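Long-range contact in putative hyaluronoglucosaminidase (Clostridium perfringens, PDB 6PWI), which probably acts as a family 84 glycoside hydrolase with hexosaminidase activity, this chain being the piece of a longer protein that holds the catalytic barrel: residues Gly181-Tyr186 and Ile212-Asp217. Sequence-based numbering, arbitrary orientation.
Sequences GFIEGY and IFAPKD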
loop_
_atom_site.group_PDB
_atom_site.type_symbol
_atom_site.label_atom_id
_atom_site.label_comp_id
_atom_site.label_asym_id
_atom_site.label_seq_id
_atom_site.Cartn_x
_atom_site.Cartn_y
_atom_site.Cartn_z
ATOM N N GLY A 181 3.395 4.353 -3.490
ATOM C CA GLY A 181 2.073 3.913 -3.888
ATOM C C GLY A 181 2.016 2.438 -4.264
ATOM O O GLY A 181 2.741 1.606 -3.721
ATOM N N PHE A 182 1.126 2.143 -5.212
ATOM C CA PHE A 182 0.782 0.781 -5.566
ATOM C C PHE A 182 0.554 0.715 -7.070
ATOM O O PHE A 182 0.138 1.693 -7.689
ATOM C CB PHE A 182 -0.457 0.335 -4.782
ATOM C CG PHE A 182 -1.659 1.242 -4.894
ATOM C CD1 PHE A 182 -2.695 0.949 -5.777
ATOM C CD2 PHE A 182 -1.770 2.388 -4.111
ATOM C CE1 PHE A 182 -3.807 1.778 -5.871
ATOM C CE2 PHE A 182 -2.878 3.221 -4.213
ATOM C CZ PHE A 182 -3.895 2.916 -5.093
ATOM N N ILE A 183 0.833 -0.462 -7.634
ATOM C CA ILE A 183 0.692 -0.735 -9.053
ATOM C C ILE A 183 -0.214 -1.949 -9.216
ATOM O O ILE A 183 0.015 -2.982 -8.587
ATOM C CB ILE A 183 2.071 -0.988 -9.696
ATOM C CG1 ILE A 183 1.937 -1.315 -11.187
ATOM C CG2 ILE A 183 2.829 -2.074 -8.942
ATOM C CD1 ILE A 183 3.238 -1.270 -11.945
ATOM N N GLU A 184 -1.220 -1.815 -10.083
ATOM C CA GLU A 184 -2.028 -2.954 -10.480
ATOM C C GLU A 184 -1.269 -3.718 -11.564
ATOM O O GLU A 184 -1.467 -3.471 -12.749
ATOM C CB GLU A 184 -3.401 -2.469 -10.953
ATOM C CG GLU A 184 -4.396 -3.590 -11.179
ATOM C CD GLU A 184 -5.814 -3.197 -11.568
ATOM O OE1 GLU A 184 -6.204 -2.016 -11.353
ATOM O OE2 GLU A 184 -6.535 -4.084 -12.087
ATOM N N GLY A 185 -0.390 -4.638 -11.157
ATOM C CA GLY A 185 0.512 -5.271 -12.108
ATOM C C GLY A 185 0.697 -6.773 -11.890
ATOM O O GLY A 185 1.758 -7.316 -12.198
ATOM N N TYR A 186 -0.348 -7.442 -11.387
ATOM C CA TYR A 186 -0.315 -8.874 -11.136
ATOM C C TYR A 186 -1.047 -9.608 -12.261
ATOM O O TYR A 186 -1.707 -8.974 -13.070
ATOM C CB TYR A 186 -1.014 -9.162 -9.809
ATOM C CG TYR A 186 -2.421 -8.626 -9.747
ATOM C CD1 TYR A 186 -3.481 -9.323 -10.310
ATOM C CD2 TYR A 186 -2.690 -7.403 -9.148
ATOM C CE1 TYR A 186 -4.776 -8.827 -10.259
ATOM C CE2 TYR A 186 -3.977 -6.895 -9.092
ATOM C CZ TYR A 186 -5.022 -7.609 -9.650
ATOM O OH TYR A 186 -6.286 -7.106 -9.601
ATOM N N ILE A 212 -0.135 3.248 -10.174
ATOM C CA ILE A 212 0.275 2.898 -11.520
ATOM C C ILE A 212 -0.720 1.892 -12.081
ATOM O O ILE A 212 -0.857 0.784 -11.568
ATOM C CB ILE A 212 1.729 2.400 -11.576
ATOM C CG1 ILE A 212 2.700 3.472 -11.074
ATOM C CG2 ILE A 212 2.077 1.951 -12.989
ATOM C CD1 ILE A 212 3.873 2.909 -10.322
ATOM N N PHE A 213 -1.422 2.330 -13.131
ATOM C CA PHE A 213 -2.452 1.564 -13.808
ATOM C C PHE A 213 -1.806 0.728 -14.911
ATOM O O PHE A 213 -1.511 1.247 -15.987
ATOM C CB PHE A 213 -3.482 2.549 -14.363
ATOM C CG PHE A 213 -4.665 1.957 -15.081
ATOM C CD1 PHE A 213 -5.772 1.512 -14.378
ATOM C CD2 PHE A 213 -4.687 1.886 -16.465
ATOM C CE1 PHE A 213 -6.870 0.989 -15.045
ATOM C CE2 PHE A 213 -5.785 1.366 -17.135
ATOM C CZ PHE A 213 -6.877 0.922 -16.422
ATOM N N ALA A 214 -1.588 -0.566 -14.628
ATOM C CA ALA A 214 -0.971 -1.475 -15.587
ATOM C C ALA A 214 -1.725 -2.809 -15.673
ATOM O O ALA A 214 -1.101 -3.871 -15.741
ATOM C CB ALA A 214 0.484 -1.672 -15.228
ATOM N N PRO A 215 -3.077 -2.824 -15.716
ATOM C CA PRO A 215 -3.821 -4.085 -15.708
ATOM C C PRO A 215 -3.604 -4.828 -17.022
ATOM O O PRO A 215 -3.647 -4.224 -18.091
ATOM C CB PRO A 215 -5.288 -3.660 -15.558
ATOM C CG PRO A 215 -5.334 -2.233 -16.088
ATOM C CD PRO A 215 -3.956 -1.648 -15.845
ATOM N N LYS A 216 -3.381 -6.143 -16.930
ATOM C CA LYS A 216 -2.840 -6.915 -18.042
ATOM C C LYS A 216 -3.892 -7.181 -19.118
ATOM O O LYS A 216 -3.541 -7.571 -20.225
ATOM C CB LYS A 216 -2.176 -8.200 -17.541
ATOM C CG LYS A 216 -0.803 -7.987 -16.927
ATOM C CD LYS A 216 -0.342 -9.127 -16.069
ATOM C CE LYS A 216 0.823 -8.733 -15.184
ATOM N NZ LYS A 216 2.008 -8.337 -15.980
ATOM N N ASP A 217 -5.165 -6.940 -18.795
ATOM C CA ASP A 217 -6.269 -7.308 -19.666
ATOM C C ASP A 217 -6.699 -6.123 -20.529
ATOM O O ASP A 217 -7.566 -6.272 -21.385
ATOM C CB ASP A 217 -7.444 -7.865 -18.856
ATOM C CG ASP A 217 -8.297 -6.810 -18.158
ATOM O OD1 ASP A 217 -7.738 -6.018 -17.353
ATOM O OD2 ASP A 217 -9.522 -6.786 -18.419
HETATM O O HOH W 1 -2.793 -6.624 -14.073
#
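I212 bonds through both its backbone polar atoms to the residues either side of I183, the regular pattern of parallel strands: its N gives a hydrogen bond to F182 O (2.9 Å), and its O accepts one from E184 N (3.0 Å), nearly along the C=O axis at 175°. I183, straddled by these bonds, and I212 project together into the barrel. With CG1 of I183 anti to the backbone N (chi1 178°), the extended chain lays CD1 against I212 CG2 at 3.6 Å; beta-branched apolar side chains fill the space beside the strands and need no polar partner in this interior, where V422 touches both. The pairing then fades: A214 N reaches E184 O only through a weak bond of 3.5 Å, and the next donor, K216 N, meets Y186 O only through a water, the segments having spread apart. The CD and CE methylenes of K216 pass beside Y186 O; its ammonium makes a cation-pi contact with Y187, and its side chain lies about 7 Å from that of D299, the predicted proton donor. On the outer face, E184 extends its carboxylate across P215, E184 OE2 coming 3.7 Å from P215 CB. R196 (by a salt bridge) and Y211 hold OE1, and W191 N binds OE2, so this buried acid is fixed and probably kept charged. The segments join the first two strands of the (beta/alpha)8 barrel, in a beta-alpha-beta unit whose helix 193-204 covers F182, F213 and P215, with strands 418-423 and 250-255 flanking the pair.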